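Local coordinates for Glyoxalase/Bleomycin resistance protein (Bacillus cereus ATCC 14579, PDB 1XQA) that binds a magnesium ion and is possibly a glyoxalase or related enzyme of the vicinal oxygen chelate superfamily, its substrate unknown, at residues Thr32-Met40 with Ile47-Glu55. Numbering follows the deposited sequence.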
loop_
_atom_site.group_PDB
_atom_site.type_symbol
_atom_site.label_atom_id
_atom_site.label_comp_id
_atom_site.label_asym_id
_atom_site.label_seq_id
_atom_site.Cartn_x
_atom_site.Cartn_y
_atom_site.Cartn_z
ATOM N N THR A 32 13.333 -8.485 -4.235
ATOM C CA THR A 32 13.951 -7.447 -5.046
ATOM C C THR A 32 15.390 -7.825 -5.393
ATOM O O THR A 32 15.980 -8.720 -4.771
ATOM C CB THR A 32 13.979 -6.078 -4.320
ATOM O OG1 THR A 32 14.716 -6.193 -3.097
ATOM C CG2 THR A 32 12.557 -5.561 -4.016
ATOM N N ARG A 33 15.938 -7.153 -6.403
ATOM C CA ARG A 33 17.384 -7.105 -6.621
ATOM C C ARG A 33 17.760 -5.631 -6.740
ATOM O O ARG A 33 17.538 -4.998 -7.784
ATOM C CB ARG A 33 17.793 -7.869 -7.879
ATOM C CG ARG A 33 19.296 -8.144 -7.975
ATOM C CD ARG A 33 19.658 -8.843 -9.285
ATOM N NE ARG A 33 20.268 -7.933 -10.258
ATOM C CZ ARG A 33 19.599 -7.188 -11.137
ATOM N NH1 ARG A 33 20.272 -6.399 -11.967
ATOM N NH2 ARG A 33 18.268 -7.215 -11.190
ATOM N N GLY A 34 18.308 -5.079 -5.661
ATOM C CA GLY A 34 18.588 -3.647 -5.582
ATOM C C GLY A 34 17.389 -2.823 -5.999
ATOM O O GLY A 34 16.263 -3.074 -5.550
ATOM N N ASN A 35 17.626 -1.843 -6.865
ATOM C CA ASN A 35 16.554 -0.993 -7.390
ATOM C C ASN A 35 16.177 -1.410 -8.820
ATOM O O ASN A 35 15.370 -0.759 -9.485
ATOM C CB ASN A 35 16.974 0.484 -7.355
ATOM C CG ASN A 35 18.043 0.816 -8.387
ATOM O OD1 ASN A 35 17.821 1.629 -9.292
ATOM N ND2 ASN A 35 19.210 0.186 -8.262
ATOM N N ALA A 36 16.784 -2.493 -9.289
ATOM C CA ALA A 36 16.635 -2.895 -10.678
ATOM C C ALA A 36 15.427 -3.791 -10.925
ATOM O O ALA A 36 14.960 -3.908 -12.062
ATOM C CB ALA A 36 17.905 -3.581 -11.158
ATOM N N PHE A 37 14.916 -4.413 -9.867
ATOM C CA PHE A 37 13.992 -5.527 -10.043
ATOM C C PHE A 37 13.161 -5.764 -8.781
ATOM O O PHE A 37 13.698 -5.721 -7.673
ATOM C CB PHE A 37 14.831 -6.752 -10.387
ATOM C CG PHE A 37 14.049 -7.969 -10.707
ATOM C CD1 PHE A 37 13.416 -8.104 -11.948
ATOM C CD2 PHE A 37 13.980 -9.014 -9.796
ATOM C CE1 PHE A 37 12.709 -9.264 -12.267
ATOM C CE2 PHE A 37 13.267 -10.176 -10.104
ATOM C CZ PHE A 37 12.635 -10.303 -11.342
ATOM N N ALA A 38 11.859 -6.004 -8.954
ATOM C CA ALA A 38 10.957 -6.324 -7.837
ATOM C C ALA A 38 9.960 -7.358 -8.304
ATOM O O ALA A 38 9.457 -7.262 -9.416
ATOM C CB ALA A 38 10.207 -5.072 -7.325
ATOM N N VAL A 39 9.679 -8.345 -7.463
ATOM C CA VAL A 39 8.685 -9.359 -7.792
ATOM C C VAL A 39 7.431 -9.038 -7.022
ATOM O O VAL A 39 7.450 -9.035 -5.790
ATOM C CB VAL A 39 9.171 -10.760 -7.405
ATOM C CG1 VAL A 39 8.153 -11.810 -7.821
ATOM C CG2 VAL A 39 10.502 -11.033 -8.059
HETATM N N MSE A 40 6.361 -8.733 -7.752
HETATM C CA MSE A 40 5.070 -8.432 -7.138
HETATM C C MSE A 40 4.112 -9.601 -7.360
HETATM O O MSE A 40 4.204 -10.302 -8.363
HETATM C CB MSE A 40 4.452 -7.156 -7.721
HETATM C CG MSE A 40 5.431 -5.973 -7.930
HETATM SE SE MSE A 40 6.150 -5.346 -6.229
HETATM C CE MSE A 40 4.450 -4.948 -5.281
ATOM N N ILE A 47 2.169 -13.426 -11.067
ATOM C CA ILE A 47 3.473 -12.824 -10.788
ATOM C C ILE A 47 3.751 -11.676 -11.744
ATOM O O ILE A 47 3.928 -11.891 -12.938
ATOM C CB ILE A 47 4.635 -13.851 -10.941
ATOM C CG1 ILE A 47 4.369 -15.124 -10.130
ATOM C CG2 ILE A 47 6.013 -13.208 -10.606
ATOM C CD1 ILE A 47 4.380 -14.924 -8.676
ATOM N N LEU A 48 3.826 -10.466 -11.207
ATOM C CA LEU A 48 4.192 -9.296 -11.998
ATOM C C LEU A 48 5.571 -8.835 -11.591
ATOM O O LEU A 48 5.742 -8.306 -10.490
ATOM C CB LEU A 48 3.180 -8.167 -11.756
ATOM C CG LEU A 48 3.531 -6.799 -12.370
ATOM C CD1 LEU A 48 3.435 -6.871 -13.864
ATOM C CD2 LEU A 48 2.605 -5.709 -11.825
ATOM N N THR A 49 6.579 -9.057 -12.436
ATOM C CA THR A 49 7.894 -8.558 -12.109
ATOM C C THR A 49 8.125 -7.196 -12.757
ATOM O O THR A 49 7.746 -6.954 -13.905
ATOM C CB THR A 49 9.004 -9.559 -12.495
ATOM O OG1 THR A 49 8.804 -9.980 -13.849
ATOM C CG2 THR A 49 8.929 -10.783 -11.635
ATOM N N LEU A 50 8.711 -6.288 -11.991
ATOM C CA LEU A 50 8.996 -4.952 -12.474
ATOM C C LEU A 50 10.480 -4.898 -12.698
ATOM O O LEU A 50 11.240 -5.255 -11.809
ATOM C CB LEU A 50 8.582 -3.917 -11.427
ATOM C CG LEU A 50 7.138 -3.890 -10.915
ATOM C CD1 LEU A 50 7.078 -3.033 -9.652
ATOM C CD2 LEU A 50 6.169 -3.355 -11.982
HETATM N N MSE A 51 10.906 -4.457 -13.879
HETATM C CA MSE A 51 12.310 -4.485 -14.228
HETATM C C MSE A 51 12.717 -3.125 -14.780
HETATM O O MSE A 51 12.101 -2.624 -15.717
HETATM C CB MSE A 51 12.585 -5.598 -15.245
HETATM C CG MSE A 51 14.017 -5.679 -15.689
HETATM SE SE MSE A 51 14.397 -7.292 -16.735
HETATM C CE MSE A 51 13.833 -8.638 -15.492
ATOM N N LYS A 52 13.741 -2.522 -14.185
ATOM C CA LYS A 52 14.233 -1.236 -14.667
ATOM C C LYS A 52 14.699 -1.380 -16.105
ATOM O O LYS A 52 15.392 -2.345 -16.462
ATOM C CB LYS A 52 15.409 -0.720 -13.824
ATOM C CG LYS A 52 15.629 0.785 -13.939
ATOM C CD LYS A 52 16.990 1.174 -13.372
ATOM C CE LYS A 52 17.132 2.679 -13.245
ATOM N NZ LYS A 52 18.558 3.082 -12.971
ATOM N N GLY A 53 14.314 -0.410 -16.922
ATOM C CA GLY A 53 14.798 -0.335 -18.292
ATOM C C GLY A 53 15.139 1.087 -18.666
ATOM O O GLY A 53 14.780 2.037 -17.960
ATOM N N LYS A 54 15.835 1.231 -19.788
ATOM C CA LYS A 54 16.159 2.550 -20.304
ATOM C C LYS A 54 15.213 2.904 -21.430
ATOM O O LYS A 54 14.846 2.045 -22.239
ATOM C CB LYS A 54 17.615 2.629 -20.780
ATOM C CG LYS A 54 18.620 2.752 -19.633
ATOM C CD LYS A 54 18.170 3.808 -18.626
ATOM C CE LYS A 54 18.601 3.446 -17.212
ATOM N NZ LYS A 54 17.467 3.649 -16.270
ATOM N N GLU A 55 14.815 4.172 -21.451
ATOM C CA GLU A 55 13.963 4.713 -22.495
ATOM C C GLU A 55 12.709 3.880 -22.716
ATOM O O GLU A 55 12.405 3.420 -23.827
ATOM C CB GLU A 55 14.749 4.814 -23.775
ATOM C CG GLU A 55 14.448 6.047 -24.504
ATOM C CD GLU A 55 15.175 6.074 -25.790
ATOM O OE1 GLU A 55 14.498 5.910 -26.828
ATOM O OE2 GLU A 55 16.419 6.214 -25.754
#
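Met-40 and Leu-50 meet on the buried face of two antiparallel strands, residues 37-40 and 47-52. The CG of selenomethionine Met-40 rests on CD1 of Leu-50 at 3.8 Å. Met-40 has its CG beside the backbone N (chi1 -43°), and two further bends carry its end away from the partner strand, toward Arg-18 and Glu-22 of helix 14-25. Ala-38 lies on the same face and touches Val-14 of that helix. Leu-48 packs there against Leu-7, Leu-9 and Leu-27.

Behind this face the backbones are joined by paired hydrogen bonds. Leu-50 N gives a nearly straight bond to Ala-38 O (2.9 Å, 171°), and Ala-38 N returns one to Leu-50 O. Met-40 and Leu-48 form a second such pair. The two strands make a beta hairpin at the centre of one four-stranded mixed sheet, consistent with one beta-alpha-beta-beta-beta module of the glyoxalase fold.

The other face is more open. Phe-37 has CG anti to its N (chi1 -175°), which brings its ring obliquely up to the side chains of strand 47-52. There CE1 meets CE of selenomethionine Met-51, a solvent-exposed residue, at 3.5 Å and CB of Thr-49 at 3.7 Å. Thr-49 OG1 is hydrogen-bonded to Asn-8 ND2 of strand 6-11.

At the solvent end Lys-52 N still bonds Ala-36 O (2.8 Å), beside a classic beta bulge of Ala-36 and Phe-37 opposite Arg-33. Lys-52 NZ approaches Asn-35 OD1 only to 4.0 Å, too far for a hydrogen bond.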